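Local coordinates for protein anopheles gambiae adenosine kinase (Anopheles gambiae, PDB 3LOO) that probably catalyses phosphoryl transfer from ATP to the 5'-hydroxyl of adenosine, giving AMP, as an adenosine kinase of the pfkB carbohydrate kinase family, at residues S213-P218 with A242-K247; Y231-F236 with L266-G271; D255-G260 with D294-F299. One frame throughout, in Å; residues are numbered along the deposited sequence.

All three contacts lie in the part of the chain built on the nine-stranded sheet of this pfkB-family kinase, their centres about 17 Å apart pair by pair. Contact 1 is nearest the ligand: the side chain of Pro215 is about 8 Å from both the bound bis(adenosine)-5'-tetraphosphate and a magnesium ion, whereas Glu298 of contact 3 is about 11 Å from the ligand. Contacts 1 and 3 touch directly through consecutive helices, with Ala246 CB 3.6 Å from Ile259 CD1. Strand 234-238 of contact 2 leads straight into helix 239-248 of contact 1. Contacts 2 and 3 reach the same sheet, their nearest atoms about 7 Å apart.

Contact 1: residues S213-P218 with A242-K247; sequences SAPFVP and AIALAK
Pro215 meets Ala244 and Pro218 meets Ala244 and Leu245, so two prolines three residues apart carry the first segment's side of this buried, wholly apolar contact. Before them, Ser213 and Ala214 belong to the loop after strand 207-211; the Ser213 N is hydrogen-bonded to Asn211 OD1, while Ala214 sends its methyl away from helix 239-248 and onto Phe185. Pro215 then lies alongside the helix: its CB is 3.9 Å from Ala244 CB, and its CA is equally near that methyl, which means the pyrrolidine ring approaches by its CA-CB edge. The same ring also rests on Thr240 and Glu241, one helical turn earlier.

Strands 207-211 and 234-238 are parallel neighbours in the nine-stranded sheet. In the ribokinase-like fold of pfkB kinases, the start of the beta-alpha-beta connection between these two strands packs here on the helix that immediately follows the second.

Phe216 turns its side chain away from Ala244, and its ring meets that of Phe220 with the planes at about 45°. Val217 N bonds to Ala214 O at 2.9 Å, and the next residue brings Pro218 to face helix 239-248, as Pro215 does. CB makes the closest approach, 3.8 Å from Leu245 CA, and CG lies along the same backbone. Pro218 CG also comes to the Ala244 methyl at 4.1 Å, so that one methyl touches both prolines. Leu245 adds its own CB, 4.2 Å from Pro218 CB; with CG anti to the backbone N (chi1 180°), its branched end leads away from the prolines, to Leu212, Phe229 and Ile263.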
ATOM      1  N   SER A 213       6.346  -0.602   1.533  1.00 21.23           N
ATOM      2  CA  SER A 213       5.432  -1.451   2.334  1.00 21.96           C
ATOM      3  C   SER A 213       5.885  -1.865   3.739  1.00 22.57           C
ATOM      4  O   SER A 213       5.126  -1.718   4.702  1.00 22.92           O
ATOM      5  CB  SER A 213       4.997  -2.686   1.546  1.00 21.27           C
ATOM      6  OG  SER A 213       4.187  -2.304   0.441  1.00 22.30           O
ATOM      7  N   ALA A 214       7.087  -2.421   3.853  1.00 22.88           N
ATOM      8  CA  ALA A 214       7.583  -2.903   5.158  1.00 23.25           C
ATOM      9  C   ALA A 214       9.061  -3.201   5.036  1.00 23.67           C
ATOM     10  O   ALA A 214       9.523  -3.570   3.952  1.00 24.80           O
ATOM     11  CB  ALA A 214       6.846  -4.195   5.603  1.00 22.70           C
ATOM     12  N   PRO A 215       9.790  -3.154   6.168  1.00 24.62           N
ATOM     13  CA  PRO A 215      11.221  -3.495   6.134  1.00 25.17           C
ATOM     14  C   PRO A 215      11.533  -4.814   5.473  1.00 24.35           C
ATOM     15  O   PRO A 215      12.571  -4.926   4.814  1.00 25.79           O
ATOM     16  CB  PRO A 215      11.605  -3.508   7.625  1.00 25.00           C
ATOM     17  CG  PRO A 215      10.780  -2.372   8.132  1.00 26.07           C
ATOM     18  CD  PRO A 215       9.415  -2.596   7.479  1.00 24.10           C
ATOM     19  N   PHE A 216      10.648  -5.801   5.587  1.00 23.90           N
ATOM     20  CA  PHE A 216      10.970  -7.099   4.991  1.00 23.40           C
ATOM     21  C   PHE A 216      10.991  -7.082   3.500  1.00 23.69           C
ATOM     22  O   PHE A 216      11.527  -7.998   2.885  1.00 24.68           O
ATOM     23  CB  PHE A 216      10.073  -8.261   5.492  1.00 22.89           C
ATOM     24  CG  PHE A 216       8.662  -8.262   4.964  1.00 22.45           C
ATOM     25  CD1 PHE A 216       8.349  -8.783   3.713  1.00 21.87           C
ATOM     26  CD2 PHE A 216       7.610  -7.841   5.783  1.00 26.32           C
ATOM     27  CE1 PHE A 216       7.005  -8.822   3.240  1.00 24.88           C
ATOM     28  CE2 PHE A 216       6.256  -7.893   5.308  1.00 25.19           C
ATOM     29  CZ  PHE A 216       5.971  -8.382   4.052  1.00 25.40           C
ATOM     30  N   VAL A 217      10.370  -6.077   2.880  1.00 23.60           N
ATOM     31  CA  VAL A 217      10.378  -6.079   1.430  1.00 22.76           C
ATOM     32  C   VAL A 217      11.805  -5.922   0.807  1.00 22.93           C
ATOM     33  O   VAL A 217      12.223  -6.758   0.019  1.00 21.94           O
ATOM     34  CB  VAL A 217       9.311  -5.084   0.839  1.00 23.10           C
ATOM     35  CG1 VAL A 217       9.571  -4.893  -0.641  1.00 22.28           C
ATOM     36  CG2 VAL A 217       7.862  -5.636   1.141  1.00 21.56           C
ATOM     37  N   PRO A 218      12.549  -4.853   1.165  1.00 23.74           N
ATOM     38  CA  PRO A 218      13.942  -4.805   0.649  1.00 24.18           C
ATOM     39  C   PRO A 218      14.878  -5.895   1.228  1.00 25.74           C
ATOM     40  O   PRO A 218      15.836  -6.338   0.538  1.00 25.51           O
ATOM     41  CB  PRO A 218      14.438  -3.409   1.082  1.00 25.13           C
ATOM     42  CG  PRO A 218      13.526  -2.977   2.229  1.00 24.36           C
ATOM     43  CD  PRO A 218      12.179  -3.643   1.936  1.00 22.97           C
ATOM     44  N   ALA A 242      12.756   3.103   4.420  1.00 24.96           N
ATOM     45  CA  ALA A 242      13.860   3.771   3.746  1.00 26.10           C
ATOM     46  C   ALA A 242      15.258   3.359   4.325  1.00 26.15           C
ATOM     47  O   ALA A 242      16.207   3.055   3.570  1.00 25.92           O
ATOM     48  CB  ALA A 242      13.657   5.297   3.756  1.00 25.14           C
ATOM     49  N   ILE A 243      15.367   3.355   5.644  1.00 27.04           N
ATOM     50  CA  ILE A 243      16.588   2.846   6.345  1.00 27.84           C
ATOM     51  C   ILE A 243      16.846   1.366   6.038  1.00 28.59           C
ATOM     52  O   ILE A 243      17.968   0.980   5.683  1.00 28.79           O
ATOM     53  CB  ILE A 243      16.490   3.153   7.862  1.00 28.65           C
ATOM     54  CG1 ILE A 243      16.571   4.668   8.031  1.00 26.94           C
ATOM     55  CG2 ILE A 243      17.548   2.339   8.717  1.00 29.34           C
ATOM     56  CD1 ILE A 243      16.051   5.201   9.408  1.00 30.90           C
ATOM     57  N   ALA A 244      15.795   0.542   6.093  1.00 27.35           N
ATOM     58  CA  ALA A 244      15.926  -0.843   5.729  1.00 26.67           C
ATOM     59  C   ALA A 244      16.461  -0.999   4.294  1.00 27.20           C
ATOM     60  O   ALA A 244      17.359  -1.823   4.033  1.00 27.38           O
ATOM     61  CB  ALA A 244      14.559  -1.572   5.919  1.00 26.17           C
ATOM     62  N   LEU A 245      15.958  -0.196   3.359  1.00 26.27           N
ATOM     63  CA  LEU A 245      16.443  -0.256   1.985  1.00 25.90           C
ATOM     64  C   LEU A 245      17.939   0.131   1.875  1.00 26.70           C
ATOM     65  O   LEU A 245      18.718  -0.525   1.173  1.00 24.87           O
ATOM     66  CB  LEU A 245      15.592   0.640   1.062  1.00 26.36           C
ATOM     67  CG  LEU A 245      15.986   0.688  -0.422  1.00 25.91           C
ATOM     68  CD1 LEU A 245      14.863   1.260  -1.246  1.00 29.75           C
ATOM     69  CD2 LEU A 245      17.173   1.627  -0.616  1.00 30.43           C
ATOM     70  N   ALA A 246      18.290   1.221   2.541  1.00 26.84           N
ATOM     71  CA  ALA A 246      19.654   1.737   2.615  1.00 28.99           C
ATOM     72  C   ALA A 246      20.660   0.681   3.123  1.00 29.94           C
ATOM     73  O   ALA A 246      21.747   0.557   2.552  1.00 31.34           O
ATOM     74  CB  ALA A 246      19.694   2.976   3.495  1.00 27.50           C
ATOM     75  N   LYS A 247      20.286  -0.097   4.134  1.00 30.70           N
ATOM     76  CA  LYS A 247      21.120  -1.237   4.596  1.00 31.68           C
ATOM     77  C   LYS A 247      21.319  -2.269   3.487  1.00 32.01           C
ATOM     78  O   LYS A 247      22.445  -2.646   3.223  1.00 31.24           O
ATOM     79  CB  LYS A 247      20.535  -1.951   5.822  1.00 32.87           C
ATOM     80  CG  LYS A 247      20.139  -1.031   6.997  1.00 36.50           C
ATOM     81  CD  LYS A 247      21.308  -0.661   7.906  1.00 42.16           C
ATOM     82  CE  LYS A 247      20.860   0.274   9.060  1.00 42.69           C
ATOM     83  NZ  LYS A 247      19.894  -0.433   9.964  1.00 45.40           N
TER

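Contact 2: residues Y231-F236 with L266-G271; sequences YVDVLF and LPKENG
Tyr231 and Glu269 bring the backbones to their closest approach, 5.7 Å between CA atoms, where the chain entering strand 234-238 passes the irregular loop 266-271. The Glu269 side chain runs beside that of Tyr231 and points the same way; its methylenes touch the ring obliquely, with CG 3.7 Å from Tyr231 CE1. Ala202 of helix 187-203 touches both residues.

Lys268 carries the polar part. Its chain starts anti to the backbone N (chi1 -176°) and bends only at its last torsion (chi4 -48°), which delivers NZ to Asp233 OD2 at 2.7 Å in a salt bridge. The two side chains cross at nearly a right angle, and NZ comes from above the carboxylate plane, 37° out of it. A second bond joins NZ to Asn270 O, at 2.9 Å. Water 1 accepts from Asn270 ND2 at 2.8 Å and gives a weak bond to Asp233 OD2.

Asp233 OD1 is meanwhile hydrogen-bonded to Phe208 N of the adjacent strand. The ammonium thus probably offsets the charge of a buried carboxylate; its bond to Asn270 O braces the loop internally, and the salt bridge fastens that loop to Asp233, just before strand 234-238.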
ATOM      1  N   TYR A 231      11.716   1.511 -13.637  1.00 26.88           N
ATOM      2  CA  TYR A 231      10.375   1.775 -14.129  1.00 25.71           C
ATOM      3  C   TYR A 231       9.516   2.425 -13.075  1.00 25.73           C
ATOM      4  O   TYR A 231       8.321   2.623 -13.282  1.00 27.06           O
ATOM      5  CB  TYR A 231       9.731   0.470 -14.554  1.00 26.36           C
ATOM      6  CG  TYR A 231      10.625  -0.370 -15.418  1.00 27.63           C
ATOM      7  CD1 TYR A 231      10.791  -0.087 -16.785  1.00 29.81           C
ATOM      8  CD2 TYR A 231      11.367  -1.416 -14.866  1.00 30.52           C
ATOM      9  CE1 TYR A 231      11.636  -0.864 -17.588  1.00 28.26           C
ATOM     10  CE2 TYR A 231      12.240  -2.179 -15.649  1.00 28.41           C
ATOM     11  CZ  TYR A 231      12.362  -1.900 -17.004  1.00 33.08           C
ATOM     12  OH  TYR A 231      13.183  -2.694 -17.779  1.00 32.33           O
ATOM     13  N   VAL A 232      10.104   2.755 -11.945  1.00 25.33           N
ATOM     14  CA  VAL A 232       9.336   3.415 -10.869  1.00 24.19           C
ATOM     15  C   VAL A 232       9.390   4.919 -10.995  1.00 24.01           C
ATOM     16  O   VAL A 232      10.472   5.500 -10.905  1.00 25.09           O
ATOM     17  CB  VAL A 232       9.789   2.937  -9.483  1.00 23.98           C
ATOM     18  CG1 VAL A 232       9.158   3.764  -8.389  1.00 22.02           C
ATOM     19  CG2 VAL A 232       9.404   1.433  -9.323  1.00 23.65           C
ATOM     20  N   ASP A 233       8.219   5.560 -11.205  1.00 24.30           N
ATOM     21  CA  ASP A 233       8.130   7.027 -11.282  1.00 23.95           C
ATOM     22  C   ASP A 233       7.996   7.673  -9.917  1.00 23.04           C
ATOM     23  O   ASP A 233       8.469   8.785  -9.716  1.00 23.25           O
ATOM     24  CB  ASP A 233       6.942   7.473 -12.169  1.00 24.42           C
ATOM     25  CG  ASP A 233       7.115   7.042 -13.597  1.00 26.97           C
ATOM     26  OD1 ASP A 233       6.461   6.065 -14.002  1.00 26.69           O
ATOM     27  OD2 ASP A 233       7.980   7.632 -14.272  1.00 28.00           O
ATOM     28  N   VAL A 234       7.271   7.014  -9.021  1.00 22.87           N
ATOM     29  CA  VAL A 234       7.058   7.503  -7.636  1.00 21.99           C
ATOM     30  C   VAL A 234       7.242   6.310  -6.673  1.00 22.03           C
ATOM     31  O   VAL A 234       6.613   5.254  -6.832  1.00 21.24           O
ATOM     32  CB  VAL A 234       5.647   8.150  -7.395  1.00 22.60           C
ATOM     33  CG1 VAL A 234       5.578   8.792  -6.009  1.00 21.73           C
ATOM     34  CG2 VAL A 234       5.259   9.240  -8.472  1.00 20.24           C
ATOM     35  N   LEU A 235       8.101   6.501  -5.664  1.00 22.43           N
ATOM     36  CA  LEU A 235       8.275   5.530  -4.593  1.00 21.37           C
ATOM     37  C   LEU A 235       7.833   6.176  -3.252  1.00 21.59           C
ATOM     38  O   LEU A 235       8.332   7.231  -2.889  1.00 22.38           O
ATOM     39  CB  LEU A 235       9.735   5.111  -4.497  1.00 21.85           C
ATOM     40  CG  LEU A 235      10.085   4.173  -3.323  1.00 23.06           C
ATOM     41  CD1 LEU A 235       9.257   2.904  -3.406  1.00 23.50           C
ATOM     42  CD2 LEU A 235      11.619   3.841  -3.209  1.00 23.80           C
ATOM     43  N   PHE A 236       6.890   5.545  -2.573  1.00 20.81           N
ATOM     44  CA  PHE A 236       6.468   5.943  -1.229  1.00 21.89           C
ATOM     45  C   PHE A 236       7.082   4.960  -0.226  1.00 22.28           C
ATOM     46  O   PHE A 236       7.323   3.782  -0.555  1.00 22.24           O
ATOM     47  CB  PHE A 236       4.946   5.826  -1.091  1.00 21.33           C
ATOM     48  CG  PHE A 236       4.151   6.618  -2.116  1.00 23.43           C
ATOM     49  CD1 PHE A 236       3.829   7.942  -1.884  1.00 22.12           C
ATOM     50  CD2 PHE A 236       3.681   5.999  -3.291  1.00 25.66           C
ATOM     51  CE1 PHE A 236       3.030   8.681  -2.821  1.00 22.21           C
ATOM     52  CE2 PHE A 236       2.921   6.717  -4.238  1.00 27.06           C
ATOM     53  CZ  PHE A 236       2.591   8.056  -3.994  1.00 24.60           C
ATOM     54  N   LEU A 266      18.723   6.911  -9.135  1.00 32.59           N
ATOM     55  CA  LEU A 266      18.947   5.661  -9.831  1.00 32.15           C
ATOM     56  C   LEU A 266      18.543   5.732 -11.300  1.00 32.74           C
ATOM     57  O   LEU A 266      17.613   6.469 -11.657  1.00 33.02           O
ATOM     58  CB  LEU A 266      18.219   4.493  -9.141  1.00 32.32           C
ATOM     59  CG  LEU A 266      18.744   3.963  -7.792  1.00 32.83           C
ATOM     60  CD1 LEU A 266      17.661   3.148  -7.091  1.00 33.83           C
ATOM     61  CD2 LEU A 266      20.004   3.111  -7.979  1.00 32.42           C
ATOM     62  N   PRO A 267      19.220   4.946 -12.165  1.00 32.45           N
ATOM     63  CA  PRO A 267      18.870   4.897 -13.586  1.00 32.59           C
ATOM     64  C   PRO A 267      17.368   4.701 -13.778  1.00 32.71           C
ATOM     65  O   PRO A 267      16.738   3.960 -13.036  1.00 32.54           O
ATOM     66  CB  PRO A 267      19.622   3.655 -14.083  1.00 32.04           C
ATOM     67  CG  PRO A 267      20.859   3.622 -13.200  1.00 32.93           C
ATOM     68  CD  PRO A 267      20.397   4.105 -11.852  1.00 32.47           C
ATOM     69  N   LYS A 268      16.809   5.364 -14.780  1.00 32.83           N
ATOM     70  CA  LYS A 268      15.375   5.409 -14.972  1.00 32.29           C
ATOM     71  C   LYS A 268      15.120   5.179 -16.441  1.00 32.81           C
ATOM     72  O   LYS A 268      15.727   5.830 -17.280  1.00 32.65           O
ATOM     73  CB  LYS A 268      14.844   6.772 -14.548  1.00 32.38           C
ATOM     74  CG  LYS A 268      13.319   6.879 -14.616  1.00 30.80           C
ATOM     75  CD  LYS A 268      12.812   8.036 -13.810  1.00 30.25           C
ATOM     76  CE  LYS A 268      11.304   7.941 -13.569  1.00 27.23           C
ATOM     77  NZ  LYS A 268      10.614   7.655 -14.832  1.00 25.22           N
ATOM     78  N   GLU A 269      14.250   4.229 -16.737  1.00 33.21           N
ATOM     79  CA  GLU A 269      13.850   3.898 -18.102  1.00 34.80           C
ATOM     80  C   GLU A 269      13.166   5.057 -18.866  1.00 35.06           C
ATOM     81  O   GLU A 269      13.621   5.449 -19.943  1.00 34.44           O
ATOM     82  CB  GLU A 269      12.959   2.653 -18.080  1.00 34.66           C
ATOM     83  CG  GLU A 269      12.447   2.208 -19.428  1.00 38.38           C
ATOM     84  CD  GLU A 269      13.550   1.709 -20.362  1.00 42.92           C
ATOM     85  OE1 GLU A 269      14.711   1.576 -19.918  1.00 43.66           O
ATOM     86  OE2 GLU A 269      13.243   1.436 -21.546  1.00 44.49           O
ATOM     87  N   ASN A 270      12.076   5.590 -18.320  1.00 35.06           N
ATOM     88  CA  ASN A 270      11.404   6.730 -18.936  1.00 35.45           C
ATOM     89  C   ASN A 270      12.036   7.967 -18.377  1.00 35.85           C
ATOM     90  O   ASN A 270      11.595   8.525 -17.366  1.00 34.97           O
ATOM     91  CB  ASN A 270       9.877   6.710 -18.709  1.00 36.18           C
ATOM     92  CG  ASN A 270       9.160   7.912 -19.366  1.00 36.27           C
ATOM     93  OD1 ASN A 270       9.702   8.546 -20.256  1.00 32.81           O
ATOM     94  ND2 ASN A 270       7.947   8.233 -18.887  1.00 34.41           N
ATOM     95  N   GLY A 271      13.129   8.360 -19.032  1.00 37.50           N
ATOM     96  CA  GLY A 271      13.896   9.554 -18.686  1.00 38.32           C
ATOM     97  C   GLY A 271      13.111  10.853 -18.699  1.00 39.08           C
ATOM     98  O   GLY A 271      13.490  11.784 -18.005  1.00 40.11           O
TER
HETATM   99  O   HOH W   1       6.591   7.110 -16.722  1.00 45.82           O

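Contact 3: residues D255-G260 with D294-F299; sequences DLREIG and DNVREF
Arg257 spans the gap between helix 256-264 and an outermost strand of the large sheet, 297-299, lying on Val296 with its stem and gripping Glu298 with its guanidinium. The apolar half is a short overlap: Arg257 CB is 3.8 Å from Val296 CG2, and the next methylene of the arginine continues across the valine. Leu287 of strand 284-290 touches both of these side chains, so the helix meets strand 284-290 and the residue leading into strand 297-299 here.

The chain of Arg257 runs extended from CG to NE and so carries the charged group past Val296. NH2 gives a nearly straight hydrogen bond to Glu298 OE2, 2.9 Å long with an angle of 166° at the hydrogen, within a salt bridge. The acceptor lies practically in the guanidinium plane, at its edge, but the donor reaches OE2 from 65° above the carboxylate plane; the two flat groups are turned 77° apart. NE is also satisfied: it donates to water 2 at 2.9 Å. That water donates in turn to Val296 O at 2.8 Å and to Glu298 OE2, so OE2 accepts from both the arginine and the water.

At the start of the helix Asp255 is the N-cap, its OD1 accepting from Glu258 N at 3.2 Å. Near the other end of the contact, Asp294 OD1 forms a salt bridge with Lys261, a second ionic link from the strand's approach to the same helix.

With NH2 held by Glu298 and NE by water 2, the rotation of the guanidinium is well defined. Because the pair sits at the surface, its electrostatic contribution is probably moderated by solvent, while the water also ties a backbone carbonyl to the ion pair.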
ATOM      1  N   ASP A 255      20.572   8.711   7.267  1.00 38.06           N
ATOM      2  CA  ASP A 255      20.066  10.033   6.918  1.00 37.92           C
ATOM      3  C   ASP A 255      19.028   9.899   5.795  1.00 36.91           C
ATOM      4  O   ASP A 255      19.347   9.495   4.664  1.00 36.39           O
ATOM      5  CB  ASP A 255      21.258  10.914   6.487  1.00 38.46           C
ATOM      6  CG  ASP A 255      20.857  12.340   6.074  1.00 42.08           C
ATOM      7  OD1 ASP A 255      19.759  12.580   5.528  1.00 44.46           O
ATOM      8  OD2 ASP A 255      21.706  13.241   6.246  1.00 48.47           O
ATOM      9  N   LEU A 256      17.786  10.215   6.124  1.00 35.58           N
ATOM     10  CA  LEU A 256      16.678   9.977   5.205  1.00 34.37           C
ATOM     11  C   LEU A 256      16.766  10.830   3.953  1.00 33.56           C
ATOM     12  O   LEU A 256      16.404  10.379   2.862  1.00 32.35           O
ATOM     13  CB  LEU A 256      15.351  10.243   5.901  1.00 33.83           C
ATOM     14  CG  LEU A 256      14.954   9.272   7.000  1.00 34.23           C
ATOM     15  CD1 LEU A 256      13.701   9.815   7.633  1.00 35.66           C
ATOM     16  CD2 LEU A 256      14.753   7.854   6.447  1.00 32.16           C
ATOM     17  N   ARG A 257      17.238  12.072   4.102  1.00 32.76           N
ATOM     18  CA  ARG A 257      17.362  12.963   2.941  1.00 31.80           C
ATOM     19  C   ARG A 257      18.363  12.386   1.941  1.00 31.11           C
ATOM     20  O   ARG A 257      18.094  12.317   0.751  1.00 30.45           O
ATOM     21  CB  ARG A 257      17.746  14.392   3.378  1.00 32.28           C
ATOM     22  CG  ARG A 257      16.613  15.087   4.157  1.00 32.97           C
ATOM     23  CD  ARG A 257      17.081  16.332   4.876  1.00 35.45           C
ATOM     24  NE  ARG A 257      15.945  16.986   5.535  1.00 40.40           N
ATOM     25  CZ  ARG A 257      15.344  16.524   6.635  1.00 43.15           C
ATOM     26  NH1 ARG A 257      15.744  15.390   7.205  1.00 44.52           N
ATOM     27  NH2 ARG A 257      14.325  17.187   7.169  1.00 43.98           N
ATOM     28  N   GLU A 258      19.500  11.926   2.449  1.00 30.94           N
ATOM     29  CA  GLU A 258      20.530  11.334   1.620  1.00 30.80           C
ATOM     30  C   GLU A 258      20.046  10.053   0.963  1.00 30.03           C
ATOM     31  O   GLU A 258      20.322   9.792  -0.212  1.00 30.43           O
ATOM     32  CB  GLU A 258      21.770  11.050   2.491  1.00 32.06           C
ATOM     33  CG  GLU A 258      22.835  10.200   1.808  1.00 35.46           C
ATOM     34  CD  GLU A 258      23.492  10.926   0.644  1.00 43.35           C
ATOM     35  OE1 GLU A 258      23.413  12.183   0.600  1.00 44.44           O
ATOM     36  OE2 GLU A 258      24.091  10.235  -0.234  1.00 46.84           O
ATOM     37  N   ILE A 259      19.342   9.229   1.733  1.00 29.83           N
ATOM     38  CA  ILE A 259      18.820   7.971   1.196  1.00 28.42           C
ATOM     39  C   ILE A 259      17.846   8.295   0.053  1.00 27.44           C
ATOM     40  O   ILE A 259      17.963   7.737  -1.020  1.00 25.89           O
ATOM     41  CB  ILE A 259      18.149   7.090   2.306  1.00 28.13           C
ATOM     42  CG1 ILE A 259      19.189   6.584   3.320  1.00 28.43           C
ATOM     43  CG2 ILE A 259      17.416   5.869   1.681  1.00 26.88           C
ATOM     44  CD1 ILE A 259      18.581   6.215   4.675  1.00 28.00           C
ATOM     45  N   GLY A 260      16.910   9.222   0.290  1.00 28.32           N
ATOM     46  CA  GLY A 260      15.959   9.660  -0.774  1.00 27.80           C
ATOM     47  C   GLY A 260      16.626  10.117  -2.060  1.00 28.89           C
ATOM     48  O   GLY A 260      16.211   9.730  -3.177  1.00 28.26           O
ATOM     49  N   ASP A 294      19.036  18.911  -5.241  1.00 40.93           N
ATOM     50  CA  ASP A 294      19.807  18.479  -4.081  1.00 39.84           C
ATOM     51  C   ASP A 294      19.185  19.106  -2.849  1.00 39.28           C
ATOM     52  O   ASP A 294      19.856  19.410  -1.862  1.00 39.82           O
ATOM     53  CB  ASP A 294      21.269  18.897  -4.243  1.00 39.43           C
ATOM     54  CG  ASP A 294      22.131  18.454  -3.088  1.00 39.54           C
ATOM     55  OD1 ASP A 294      21.841  17.415  -2.473  1.00 41.67           O
ATOM     56  OD2 ASP A 294      23.093  19.153  -2.759  1.00 39.31           O
ATOM     57  N   ASN A 295      17.879  19.299  -2.919  1.00 38.25           N
ATOM     58  CA  ASN A 295      17.176  20.079  -1.924  1.00 37.54           C
ATOM     59  C   ASN A 295      15.871  19.379  -1.584  1.00 37.12           C
ATOM     60  O   ASN A 295      14.893  19.501  -2.307  1.00 38.10           O
ATOM     61  CB  ASN A 295      16.928  21.495  -2.463  1.00 36.90           C
ATOM     62  CG  ASN A 295      16.094  22.345  -1.530  1.00 35.98           C
ATOM     63  OD1 ASN A 295      16.188  22.220  -0.306  1.00 34.60           O
ATOM     64  ND2 ASN A 295      15.281  23.239  -2.105  1.00 32.24           N
ATOM     65  N   VAL A 296      15.865  18.640  -0.484  1.00 36.35           N
ATOM     66  CA  VAL A 296      14.666  17.910  -0.074  1.00 35.43           C
ATOM     67  C   VAL A 296      13.619  18.849   0.541  1.00 35.61           C
ATOM     68  O   VAL A 296      13.912  19.625   1.457  1.00 34.87           O
ATOM     69  CB  VAL A 296      15.011  16.768   0.904  1.00 35.38           C
ATOM     70  CG1 VAL A 296      13.709  16.013   1.331  1.00 36.52           C
ATOM     71  CG2 VAL A 296      16.021  15.817   0.277  1.00 32.37           C
ATOM     72  N   ARG A 297      12.393  18.757   0.034  1.00 35.68           N
ATOM     73  CA  ARG A 297      11.286  19.572   0.519  1.00 36.44           C
ATOM     74  C   ARG A 297      10.504  18.840   1.612  1.00 35.84           C
ATOM     75  O   ARG A 297      10.358  17.621   1.569  1.00 36.51           O
ATOM     76  CB  ARG A 297      10.387  19.977  -0.656  1.00 36.68           C
ATOM     77  CG  ARG A 297      11.185  20.796  -1.684  1.00 41.78           C
ATOM     78  CD  ARG A 297      10.430  21.040  -2.966  1.00 46.33           C
ATOM     79  NE  ARG A 297       9.231  21.842  -2.728  1.00 50.02           N
ATOM     80  CZ  ARG A 297       8.233  21.960  -3.598  1.00 50.86           C
ATOM     81  NH1 ARG A 297       8.280  21.319  -4.764  1.00 50.75           N
ATOM     82  NH2 ARG A 297       7.180  22.705  -3.294  1.00 51.21           N
ATOM     83  N   GLU A 298      10.009  19.595   2.574  1.00 35.29           N
ATOM     84  CA  GLU A 298       9.296  19.067   3.723  1.00 35.82           C
ATOM     85  C   GLU A 298       7.893  19.579   3.769  1.00 35.24           C
ATOM     86  O   GLU A 298       7.652  20.753   3.480  1.00 34.32           O
ATOM     87  CB  GLU A 298       9.947  19.546   5.001  1.00 36.53           C
ATOM     88  CG  GLU A 298      11.356  19.118   5.136  1.00 38.37           C
ATOM     89  CD  GLU A 298      12.006  19.718   6.351  1.00 38.79           C
ATOM     90  OE1 GLU A 298      11.286  20.193   7.262  1.00 39.52           O
ATOM     91  OE2 GLU A 298      13.242  19.705   6.385  1.00 39.35           O
ATOM     92  N   PHE A 299       6.980  18.700   4.178  1.00 34.49           N
ATOM     93  CA  PHE A 299       5.604  19.062   4.440  1.00 34.54           C
ATOM     94  C   PHE A 299       5.241  18.735   5.887  1.00 35.07           C
ATOM     95  O   PHE A 299       4.946  17.581   6.209  1.00 35.18           O
ATOM     96  CB  PHE A 299       4.700  18.315   3.451  1.00 34.54           C
ATOM     97  CG  PHE A 299       4.950  18.703   2.026  1.00 34.25           C
ATOM     98  CD1 PHE A 299       6.027  18.169   1.322  1.00 33.29           C
ATOM     99  CD2 PHE A 299       4.127  19.625   1.391  1.00 33.96           C
ATOM    100  CE1 PHE A 299       6.284  18.544   0.003  1.00 31.87           C
ATOM    101  CE2 PHE A 299       4.373  19.999   0.061  1.00 35.83           C
ATOM    102  CZ  PHE A 299       5.449  19.446  -0.639  1.00 32.90           C
TER
HETATM  103  O   HOH W   2      14.380  19.021   4.139  1.00 38.54           O